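Local coordinates for fucolectin-related protein (Streptococcus pneumoniae, PDB 2WMF) that probably hydrolyses glycosidic bonds in host blood group antigens, as a family 98 glycoside hydrolase catalytic module of a pneumococcal fucose-utilization system, at residues Val146-Ile149 with Glu150-Trp153; Pro194-Phe197 with Glu198-Lys202; Asp243-Lys246 with Trp247-Lys250; His251-Asn254 with Thr255-Gly259. All coordinates share one frame; numbering follows the deposited sequence.

Contact 1 (Val146-Ile149 with Glu150-Trp153)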
loop_
_atom_site.group_PDB
_atom_site.type_symbol
_atom_site.label_atom_id
_atom_site.label_comp_id
_atom_site.label_asym_id
_atom_site.label_seq_id
_atom_site.Cartn_x
_atom_site.Cartn_y
_atom_site.Cartn_z
ATOM N N VAL A 146 -11.874 -10.806 9.668
ATOM C CA VAL A 146 -11.046 -11.908 9.181
ATOM C C VAL A 146 -10.449 -11.546 7.812
ATOM O O VAL A 146 -10.960 -10.670 7.127
ATOM C CB VAL A 146 -11.814 -13.238 9.082
ATOM C CG1 VAL A 146 -12.322 -13.622 10.471
ATOM C CG2 VAL A 146 -12.967 -13.192 8.055
ATOM N N LEU A 147 -9.414 -12.285 7.431
ATOM C CA LEU A 147 -8.696 -12.087 6.177
ATOM C C LEU A 147 -8.629 -13.370 5.346
ATOM O O LEU A 147 -8.483 -14.481 5.893
ATOM C CB LEU A 147 -7.281 -11.638 6.438
ATOM C CG LEU A 147 -7.117 -10.257 7.078
ATOM C CD1 LEU A 147 -6.470 -10.345 8.456
ATOM C CD2 LEU A 147 -6.356 -9.325 6.099
ATOM N N ASN A 148 -8.759 -13.167 4.028
ATOM C CA ASN A 148 -8.436 -14.149 3.020
ATOM C C ASN A 148 -7.255 -13.546 2.260
ATOM O O ASN A 148 -7.349 -12.421 1.745
ATOM C CB ASN A 148 -9.625 -14.312 2.087
ATOM C CG ASN A 148 -9.398 -15.313 0.965
ATOM O OD1 ASN A 148 -8.321 -15.895 0.841
ATOM N ND2 ASN A 148 -10.436 -15.534 0.147
ATOM N N ILE A 149 -6.166 -14.289 2.177
ATOM C CA ILE A 149 -4.926 -13.781 1.586
ATOM C C ILE A 149 -4.343 -14.769 0.597
ATOM O O ILE A 149 -4.097 -15.898 0.974
ATOM C CB ILE A 149 -3.854 -13.492 2.704
ATOM C CG1 ILE A 149 -4.366 -12.489 3.737
ATOM C CG2 ILE A 149 -2.556 -12.907 2.082
ATOM C CD1 ILE A 149 -3.360 -12.148 4.856
ATOM N N GLU A 150 -4.139 -14.327 -0.653
ATOM C CA GLU A 150 -3.245 -14.987 -1.634
ATOM C C GLU A 150 -3.771 -16.306 -2.208
ATOM O O GLU A 150 -3.594 -17.355 -1.615
ATOM C CB GLU A 150 -1.848 -15.252 -1.075
ATOM C CG GLU A 150 -0.871 -15.735 -2.133
ATOM C CD GLU A 150 0.497 -16.048 -1.508
ATOM O OE1 GLU A 150 1.098 -15.174 -0.814
ATOM O OE2 GLU A 150 0.944 -17.211 -1.668
ATOM N N ASN A 151 -4.293 -16.238 -3.430
ATOM C CA ASN A 151 -4.836 -17.404 -4.133
ATOM C C ASN A 151 -4.578 -17.408 -5.635
ATOM O O ASN A 151 -5.028 -18.301 -6.319
ATOM C CB ASN A 151 -6.358 -17.488 -3.909
ATOM C CG ASN A 151 -6.740 -17.563 -2.456
ATOM O OD1 ASN A 151 -6.770 -18.640 -1.882
ATOM N ND2 ASN A 151 -7.031 -16.397 -1.849
ATOM N N TYR A 152 -3.882 -16.389 -6.135
ATOM C CA TYR A 152 -3.717 -16.219 -7.605
ATOM C C TYR A 152 -2.994 -17.423 -8.258
ATOM O O TYR A 152 -3.180 -17.672 -9.451
ATOM C CB TYR A 152 -3.042 -14.849 -7.946
ATOM C CG TYR A 152 -1.863 -14.554 -7.045
ATOM C CD1 TYR A 152 -0.621 -15.201 -7.206
ATOM C CD2 TYR A 152 -1.981 -13.666 -5.987
ATOM C CE1 TYR A 152 0.431 -14.946 -6.313
ATOM C CE2 TYR A 152 -0.967 -13.433 -5.129
ATOM C CZ TYR A 152 0.257 -14.061 -5.294
ATOM O OH TYR A 152 1.254 -13.797 -4.347
ATOM N N TRP A 153 -2.184 -18.138 -7.491
ATOM C CA TRP A 153 -1.452 -19.277 -8.029
ATOM C C TRP A 153 -2.121 -20.631 -7.824
ATOM O O TRP A 153 -1.578 -21.684 -8.237
ATOM C CB TRP A 153 -0.017 -19.306 -7.482
ATOM C CG TRP A 153 0.067 -19.419 -5.974
ATOM C CD1 TRP A 153 -0.005 -18.392 -5.090
ATOM C CD2 TRP A 153 0.245 -20.618 -5.189
ATOM N NE1 TRP A 153 0.079 -18.870 -3.798
ATOM C CE2 TRP A 153 0.268 -20.232 -3.836
ATOM C CE3 TRP A 153 0.404 -21.982 -5.500
ATOM C CZ2 TRP A 153 0.446 -21.144 -2.797
ATOM C CZ3 TRP A 153 0.595 -22.890 -4.440
ATOM C CH2 TRP A 153 0.585 -22.479 -3.117
HETATM O O HOH W 1 -8.445 -18.572 0.148
#
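The C-terminal end of strand 143-149, fourth strand of the closed eight-stranded parallel beta barrel, runs straight into a loop, and Asn148 on the strand is joined there to Asn151 on the loop. ND2 of Asn151 donates to OD1 of Asn148 over 3.0 Å. Asn148 OD1 lies close to the plane of the Asn151 amide, whereas the donor is tilted 33° from the carbonyl plane of Asn148, because the two amide planes stand 76° apart and their chains cross nearly at right angles. A water bridges the same pair, donating to Asn148 OD1 at 2.8 Å and to Asn151 OD1 at 2.6 Å. Asn151 OD1 also accepts from Gly123 N, beyond the neighbouring strand 115-121. An asparagine suits each place, since one short amide can give and receive at once. Within the loop, Glu150 receives Trp153 NE1 on OE2 at 2.8 Å, on the anti side of the carboxylate, while its OE1 forms a salt bridge with Lys212. Two grips on separate oxygens should limit rotation of that carboxylate; the buried amides, meanwhile, are satisfied jointly by each other, one water, Gly123 N and, weakly, Ser163 OG.

Contact 2 (Pro194-Phe197 with Glu198-Lys202)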
loop_
_atom_site.group_PDB
_atom_site.type_symbol
_atom_site.label_atom_id
_atom_site.label_comp_id
_atom_site.label_asym_id
_atom_site.label_seq_id
_atom_site.Cartn_x
_atom_site.Cartn_y
_atom_site.Cartn_z
ATOM N N PRO A 194 -21.425 -15.760 -9.064
ATOM C CA PRO A 194 -22.700 -15.171 -8.691
ATOM C C PRO A 194 -22.910 -15.041 -7.191
ATOM O O PRO A 194 -23.504 -14.072 -6.753
ATOM C CB PRO A 194 -23.726 -16.133 -9.278
ATOM C CG PRO A 194 -23.032 -17.314 -9.624
ATOM C CD PRO A 194 -21.591 -16.983 -9.832
ATOM N N THR A 195 -22.369 -15.973 -6.424
ATOM C CA THR A 195 -22.509 -15.939 -4.962
ATOM C C THR A 195 -21.781 -14.732 -4.369
ATOM O O THR A 195 -22.314 -13.999 -3.540
ATOM C CB THR A 195 -22.054 -17.259 -4.313
ATOM O OG1 THR A 195 -22.697 -18.379 -4.968
ATOM C CG2 THR A 195 -22.377 -17.312 -2.755
ATOM N N PHE A 196 -20.536 -14.532 -4.780
ATOM C CA PHE A 196 -19.741 -13.431 -4.258
ATOM C C PHE A 196 -20.230 -12.070 -4.760
ATOM O O PHE A 196 -20.231 -11.090 -4.000
ATOM C CB PHE A 196 -18.240 -13.619 -4.500
ATOM C CG PHE A 196 -17.425 -12.721 -3.639
ATOM C CD1 PHE A 196 -17.304 -12.989 -2.281
ATOM C CD2 PHE A 196 -16.835 -11.560 -4.132
ATOM C CE1 PHE A 196 -16.610 -12.150 -1.443
ATOM C CE2 PHE A 196 -16.157 -10.701 -3.281
ATOM C CZ PHE A 196 -16.013 -11.006 -1.953
ATOM N N PHE A 197 -20.639 -11.990 -6.026
ATOM C CA PHE A 197 -21.208 -10.748 -6.567
ATOM C C PHE A 197 -22.460 -10.320 -5.781
ATOM O O PHE A 197 -22.589 -9.143 -5.363
ATOM C CB PHE A 197 -21.451 -10.875 -8.065
ATOM C CG PHE A 197 -22.036 -9.649 -8.705
ATOM C CD1 PHE A 197 -21.339 -8.443 -8.726
ATOM C CD2 PHE A 197 -23.264 -9.704 -9.357
ATOM C CE1 PHE A 197 -21.876 -7.330 -9.334
ATOM C CE2 PHE A 197 -23.791 -8.590 -9.979
ATOM C CZ PHE A 197 -23.096 -7.409 -9.976
ATOM N N GLU A 198 -23.366 -11.268 -5.544
ATOM C CA GLU A 198 -24.554 -11.017 -4.741
ATOM C C GLU A 198 -24.182 -10.584 -3.308
ATOM O O GLU A 198 -24.749 -9.607 -2.761
ATOM C CB GLU A 198 -25.471 -12.239 -4.716
ATOM C CG GLU A 198 -26.555 -12.196 -3.681
ATOM C CD GLU A 198 -27.710 -11.296 -4.027
ATOM O OE1 GLU A 198 -28.607 -11.144 -3.147
ATOM O OE2 GLU A 198 -27.777 -10.771 -5.157
ATOM N N ALA A 199 -23.273 -11.321 -2.671
ATOM C CA ALA A 199 -22.830 -10.948 -1.298
ATOM C C ALA A 199 -22.197 -9.558 -1.243
ATOM O O ALA A 199 -22.365 -8.825 -0.259
ATOM C CB ALA A 199 -21.897 -12.008 -0.711
ATOM N N SER A 200 -21.435 -9.216 -2.284
ATOM C CA SER A 200 -20.805 -7.887 -2.347
ATOM C C SER A 200 -21.850 -6.759 -2.428
ATOM O O SER A 200 -21.750 -5.721 -1.769
ATOM C CB SER A 200 -19.809 -7.795 -3.507
ATOM O OG SER A 200 -18.743 -8.718 -3.291
ATOM N N GLN A 201 -22.866 -6.978 -3.236
ATOM C CA GLN A 201 -23.927 -6.006 -3.379
ATOM C C GLN A 201 -24.702 -5.809 -2.063
ATOM O O GLN A 201 -25.172 -4.681 -1.755
ATOM C CB GLN A 201 -24.889 -6.459 -4.471
ATOM C CG GLN A 201 -24.328 -6.346 -5.853
ATOM C CD GLN A 201 -25.283 -6.871 -6.898
ATOM O OE1 GLN A 201 -25.464 -8.095 -7.056
ATOM N NE2 GLN A 201 -25.859 -5.980 -7.631
ATOM N N LYS A 202 -24.849 -6.872 -1.283
ATOM C CA LYS A 202 -25.591 -6.779 -0.007
ATOM C C LYS A 202 -24.715 -6.213 1.113
ATOM O O LYS A 202 -25.143 -5.369 1.909
ATOM C CB LYS A 202 -26.086 -8.157 0.456
ATOM C CG LYS A 202 -27.178 -8.831 -0.343
ATOM C CD LYS A 202 -27.420 -10.205 0.270
ATOM C CE LYS A 202 -28.732 -10.844 -0.180
ATOM N NZ LYS A 202 -28.534 -12.248 -0.724
#
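Glu198 takes up the helix 194-203 where Phe197 leaves it, its N donating to Pro194 O at 3.1 Å; proline fits that first turn because its missing N-H is not needed there. The glutamate chain bends at CG (chi2 76°) and swings its carboxylate along the helix to Lys202, whose NZ meets the anti lone pair of Glu198 OE1 at 2.7 Å in an i to i+4 salt bridge on the exposed side. Ala199 follows with a backbone bond to Thr195 O, and its small CB sits against helix 159-172 beside Ala164. Ser200 turns inward: with OG lying beside its own backbone N (chi1 -63°), the hydroxyl donates back to Phe196 O at 2.9 Å. Ser200 N reaches that same oxygen at 2.8 Å from the opposite face of the carbonyl plane. OG also rests over one face of the Phe196 ring, 3.3 Å from Phe196 CE2, while that ring packs edge-to-face with Trp179 of the barrel. Gln201 then lays its amide across the Phe197 ring, the two planes only 24° apart. Its OE1 stands 3.4 Å above the ring plane, displaced toward the rim near CE2, and Leu234 borders both side chains. The helix thus divides its chemistry by side: Phe196, Ala199 and Ser200 face the barrel and its helices, the serine paying for its buried hydroxyl within its own turn; Phe197, partly exposed, carries the Gln201 amide; Glu198 and Lys202 lie on the exposed side, where their ion pair spans one turn.

Contact 3 (Asp243-Lys246 with Trp247-Lys250)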
loop_
_atom_site.group_PDB
_atom_site.type_symbol
_atom_site.label_atom_id
_atom_site.label_comp_id
_atom_site.label_asym_id
_atom_site.label_seq_id
_atom_site.Cartn_x
_atom_site.Cartn_y
_atom_site.Cartn_z
ATOM N N ASP A 243 4.040 -5.843 -0.448
ATOM C CA ASP A 243 4.861 -7.019 -0.127
ATOM C C ASP A 243 6.294 -6.867 -0.626
ATOM O O ASP A 243 6.533 -6.893 -1.835
ATOM C CB ASP A 243 4.222 -8.300 -0.678
ATOM C CG ASP A 243 4.962 -9.563 -0.269
ATOM O OD1 ASP A 243 5.902 -9.469 0.549
ATOM O OD2 ASP A 243 4.526 -10.639 -0.750
ATOM N N THR A 244 7.229 -6.780 0.307
ATOM C CA THR A 244 8.664 -6.587 -0.048
ATOM C C THR A 244 9.295 -7.888 -0.605
ATOM O O THR A 244 10.399 -7.846 -1.143
ATOM C CB THR A 244 9.490 -6.061 1.110
ATOM O OG1 THR A 244 9.473 -7.001 2.179
ATOM C CG2 THR A 244 8.948 -4.655 1.604
ATOM N N TRP A 245 8.569 -9.012 -0.507
ATOM C CA TRP A 245 8.964 -10.230 -1.238
ATOM C C TRP A 245 9.027 -9.966 -2.750
ATOM O O TRP A 245 9.684 -10.719 -3.485
ATOM C CB TRP A 245 8.013 -11.407 -0.960
ATOM C CG TRP A 245 8.270 -12.207 0.278
ATOM C CD1 TRP A 245 7.594 -12.151 1.464
ATOM C CD2 TRP A 245 9.240 -13.253 0.424
ATOM N NE1 TRP A 245 8.096 -13.070 2.343
ATOM C CE2 TRP A 245 9.085 -13.790 1.728
ATOM C CE3 TRP A 245 10.201 -13.799 -0.414
ATOM C CZ2 TRP A 245 9.904 -14.819 2.228
ATOM C CZ3 TRP A 245 11.005 -14.847 0.074
ATOM C CH2 TRP A 245 10.850 -15.324 1.394
ATOM N N LYS A 246 8.352 -8.918 -3.242
ATOM C CA LYS A 246 8.514 -8.560 -4.685
ATOM C C LYS A 246 10.011 -8.405 -5.047
ATOM O O LYS A 246 10.424 -8.712 -6.204
ATOM C CB LYS A 246 7.714 -7.320 -5.073
ATOM C CG LYS A 246 8.284 -5.961 -4.622
ATOM C CD LYS A 246 7.535 -4.786 -5.231
ATOM C CE LYS A 246 6.070 -4.742 -4.861
ATOM N NZ LYS A 246 5.784 -4.635 -3.400
ATOM N N TRP A 247 10.787 -7.890 -4.098
ATOM C CA TRP A 247 12.199 -7.606 -4.341
ATOM C C TRP A 247 12.936 -8.939 -4.657
ATOM O O TRP A 247 13.754 -9.029 -5.599
ATOM C CB TRP A 247 12.825 -6.842 -3.159
ATOM C CG TRP A 247 14.016 -5.998 -3.491
ATOM C CD1 TRP A 247 15.302 -6.292 -3.222
ATOM C CD2 TRP A 247 14.021 -4.701 -4.100
ATOM N NE1 TRP A 247 16.144 -5.263 -3.620
ATOM C CE2 TRP A 247 15.372 -4.286 -4.204
ATOM C CE3 TRP A 247 13.013 -3.834 -4.556
ATOM C CZ2 TRP A 247 15.728 -3.029 -4.714
ATOM C CZ3 TRP A 247 13.381 -2.606 -5.081
ATOM C CH2 TRP A 247 14.710 -2.222 -5.171
ATOM N N TRP A 248 12.601 -9.970 -3.892
ATOM C CA TRP A 248 13.097 -11.367 -4.099
ATOM C C TRP A 248 12.576 -11.939 -5.412
ATOM O O TRP A 248 13.330 -12.540 -6.179
ATOM C CB TRP A 248 12.646 -12.232 -2.928
ATOM C CG TRP A 248 13.110 -13.659 -2.993
ATOM C CD1 TRP A 248 14.302 -14.168 -2.540
ATOM C CD2 TRP A 248 12.376 -14.748 -3.529
ATOM N NE1 TRP A 248 14.343 -15.527 -2.779
ATOM C CE2 TRP A 248 13.166 -15.903 -3.373
ATOM C CE3 TRP A 248 11.109 -14.870 -4.116
ATOM C CZ2 TRP A 248 12.751 -17.151 -3.791
ATOM C CZ3 TRP A 248 10.691 -16.135 -4.523
ATOM C CH2 TRP A 248 11.525 -17.258 -4.369
ATOM N N GLU A 249 11.296 -11.723 -5.714
ATOM C CA GLU A 249 10.705 -12.240 -6.968
ATOM C C GLU A 249 11.442 -11.680 -8.209
ATOM O O GLU A 249 11.596 -12.382 -9.216
ATOM C CB GLU A 249 9.213 -11.914 -7.032
ATOM C CG GLU A 249 8.347 -12.639 -5.970
ATOM C CD GLU A 249 8.096 -14.119 -6.262
ATOM O OE1 GLU A 249 8.475 -14.606 -7.367
ATOM O OE2 GLU A 249 7.483 -14.780 -5.347
ATOM N N LYS A 250 11.863 -10.416 -8.118
ATOM C CA LYS A 250 12.611 -9.703 -9.187
ATOM C C LYS A 250 14.073 -10.102 -9.291
ATOM O O LYS A 250 14.779 -9.663 -10.233
ATOM C CB LYS A 250 12.522 -8.193 -8.950
ATOM C CG LYS A 250 11.125 -7.649 -9.161
ATOM C CD LYS A 250 10.621 -7.689 -10.605
ATOM C CE LYS A 250 11.306 -6.748 -11.576
ATOM N NZ LYS A 250 10.750 -6.892 -12.980
#
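Aromatic packing leads here: Trp245 and Trp248, one turn apart on the short helix 245-249, lie side by side and point the same way. The six-membered ring of Trp245 turns its edge to the face of Trp248, in a T-shaped stack with planes at 85° and CZ3 of Trp245 3.8 Å above the Trp248 plane. Next to CZ3 on the same ring, Trp245 CE3 touches Trp248 CB at 3.8 Å. Arg262 adds a cation-pi contact to Trp248, and Tyr267 meets Trp245 edge-to-face.

Capping comes next. Asp243 ends barrel strand 237-243, and its OD1 accepts from Trp245 N at 2.9 Å, from well above the carboxylate plane; a short acid suits this place because it reaches the early N-H of the coming helix. Lys246 carries CG in the crowded position between backbone N and carbonyl carbon (chi1 76°), and further bends curl the chain back so that NZ donates to Asp243 O at 2.8 Å.

Among backbone bonds, Trp247 N to Thr244 O spans three residues, then Glu249 N to Trp245 O and Lys250 N to Lys246 O span four. Asp243 O takes both its donors, Lys246 N and Lys246 NZ, from opposite faces. Lys246 NZ in turn has three polar partners, Asp243 O, Asn213 OD1 and Glu278 OE2, the last of which, in a salt bridge, probably offsets its charge.

Contact 4 (His251-Asn254 with Thr255-Gly259)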
loop_
_atom_site.group_PDB
_atom_site.type_symbol
_atom_site.label_atom_id
_atom_site.label_comp_id
_atom_site.label_asym_id
_atom_site.label_seq_id
_atom_site.Cartn_x
_atom_site.Cartn_y
_atom_site.Cartn_z
ATOM N N HIS A 251 14.530 -10.893 -8.319
ATOM C CA HIS A 251 15.943 -11.300 -8.160
ATOM C C HIS A 251 16.850 -10.104 -7.787
ATOM O O HIS A 251 18.080 -10.106 -8.040
ATOM C CB HIS A 251 16.505 -11.989 -9.427
ATOM C CG HIS A 251 15.709 -13.158 -9.930
ATOM N ND1 HIS A 251 16.022 -13.796 -11.107
ATOM C CD2 HIS A 251 14.599 -13.777 -9.458
ATOM C CE1 HIS A 251 15.158 -14.773 -11.332
ATOM N NE2 HIS A 251 14.297 -14.806 -10.333
ATOM N N TYR A 252 16.277 -9.073 -7.162
ATOM C CA TYR A 252 17.034 -7.948 -6.713
ATOM C C TYR A 252 17.687 -8.232 -5.369
ATOM O O TYR A 252 17.211 -9.058 -4.607
ATOM C CB TYR A 252 16.130 -6.713 -6.630
ATOM C CG TYR A 252 15.554 -6.194 -7.917
ATOM C CD1 TYR A 252 16.074 -6.552 -9.151
ATOM C CD2 TYR A 252 14.533 -5.251 -7.902
ATOM C CE1 TYR A 252 15.557 -6.028 -10.318
ATOM C CE2 TYR A 252 14.019 -4.718 -9.058
ATOM C CZ TYR A 252 14.547 -5.120 -10.266
ATOM O OH TYR A 252 14.064 -4.604 -11.425
ATOM N N THR A 253 18.760 -7.503 -5.079
ATOM C CA THR A 253 19.576 -7.689 -3.871
ATOM C C THR A 253 19.846 -6.334 -3.192
ATOM O O THR A 253 18.906 -5.578 -2.948
ATOM C CB THR A 253 20.824 -8.534 -4.190
ATOM O OG1 THR A 253 21.554 -7.923 -5.258
ATOM C CG2 THR A 253 20.386 -9.939 -4.557
ATOM N N ASN A 254 21.102 -5.964 -2.955
ATOM C CA ASN A 254 21.395 -4.626 -2.431
ATOM C C ASN A 254 20.899 -3.552 -3.393
ATOM O O ASN A 254 20.838 -3.772 -4.616
ATOM C CB ASN A 254 22.897 -4.489 -2.193
ATOM C CG ASN A 254 23.255 -3.346 -1.267
ATOM O OD1 ASN A 254 22.379 -2.671 -0.719
ATOM N ND2 ASN A 254 24.553 -3.114 -1.104
ATOM N N THR A 255 20.575 -2.368 -2.893
ATOM C CA THR A 255 20.021 -1.333 -3.769
ATOM C C THR A 255 20.957 -1.084 -4.974
ATOM O O THR A 255 22.158 -0.831 -4.798
ATOM C CB THR A 255 19.805 -0.005 -3.002
ATOM O OG1 THR A 255 19.411 -0.319 -1.670
ATOM C CG2 THR A 255 18.738 0.866 -3.691
ATOM N N PHE A 256 20.344 -1.124 -6.169
ATOM C CA PHE A 256 20.999 -0.906 -7.463
ATOM C C PHE A 256 21.958 -2.019 -7.947
ATOM O O PHE A 256 22.517 -1.937 -9.047
ATOM C CB PHE A 256 21.727 0.426 -7.503
ATOM C CG PHE A 256 20.922 1.599 -6.955
ATOM C CD1 PHE A 256 19.681 1.891 -7.520
ATOM C CD2 PHE A 256 21.433 2.428 -5.975
ATOM C CE1 PHE A 256 18.925 2.931 -7.046
ATOM C CE2 PHE A 256 20.693 3.516 -5.523
ATOM C CZ PHE A 256 19.434 3.774 -6.067
ATOM N N GLU A 257 22.139 -3.039 -7.137
ATOM C CA GLU A 257 23.131 -4.099 -7.402
ATOM C C GLU A 257 22.616 -5.095 -8.427
ATOM O O GLU A 257 21.433 -5.457 -8.456
ATOM C CB GLU A 257 23.483 -4.801 -6.090
ATOM C CG GLU A 257 24.488 -5.948 -6.173
ATOM C CD GLU A 257 24.706 -6.549 -4.800
ATOM O OE1 GLU A 257 23.743 -7.085 -4.174
ATOM O OE2 GLU A 257 25.856 -6.488 -4.351
ATOM N N THR A 258 23.525 -5.553 -9.289
ATOM C CA THR A 258 23.251 -6.656 -10.228
ATOM C C THR A 258 24.291 -7.773 -10.015
ATOM O O THR A 258 25.361 -7.554 -9.426
ATOM C CB THR A 258 23.281 -6.222 -11.694
ATOM O OG1 THR A 258 24.621 -5.822 -12.027
ATOM C CG2 THR A 258 22.315 -5.072 -11.976
ATOM N N GLY A 259 23.907 -8.963 -10.445
ATOM C CA GLY A 259 24.807 -10.107 -10.445
ATOM C C GLY A 259 25.013 -10.864 -9.156
ATOM O O GLY A 259 25.882 -11.746 -9.079
HETATM O O HOH W 2 19.426 -5.160 -6.660
HETATM O O HOH W 3 21.528 -0.134 0.014
HETATM O O HOH W 4 26.568 -5.120 -1.833
#
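Glu257 OE1 takes two donors from the opposite arm of the turn. Thr253 OG1 gives the shorter bond, 2.6 Å, arriving on the anti side of the carboxylate near its plane; Asn254 N gives the other, 3.1 Å, from above that plane. The extended glutamate chain, CG anti to its backbone N (chi1 179°), carries the carboxylate back across the turn, a reach that suits glutamate. On the backbone, Glu257 N bonds to Asn254 O at 2.9 Å, closing a type II beta turn whose third residue, Phe256, takes positive phi. The Asn254 amide works at the turn's edge: OD1 receives a weak bond from Thr255 N, and a water links it to Thr255 OG1. A second water joins Asn254 ND2 to Glu257 OE2, and a third binds Thr253 N, Asn254 O and Glu257 O. Farther out, Arg260 forms a salt bridge with Glu257 OE1, so a positive charge probably steadies the acceptor. The turn stands in the loop between helices 245-249 and 272-283. His251 leaves the first of these through a Schellman motif, Thr253 O accepts from Trp247 NE1 of that helix, and Asn254 meets Thr489 and Trp492 of helix 489-493.

Overall arrangement
From the N terminus the contacts come in series, none crossing or enclosing another, and each joins residues only a few positions apart, so none closes a long loop. Contact 1 lies where barrel strand 143-149 passes into its loop. Contact 2 follows on the outer helix 194-203, before barrel strand 207-212; its centre is about 18 Å from that of contact 1, without touching. Contact 3 returns to the barrel, joining the end of strand 237-243 to helix 245-249, with its centre about 17 Å from that of contact 1. Contact 4 continues directly from it, the two touching through Trp247, and packs against helix 489-493, much later in the chain. Contacts 2 and 4 lie on opposite sides of the chain's centre, their own centres about 44 Å apart.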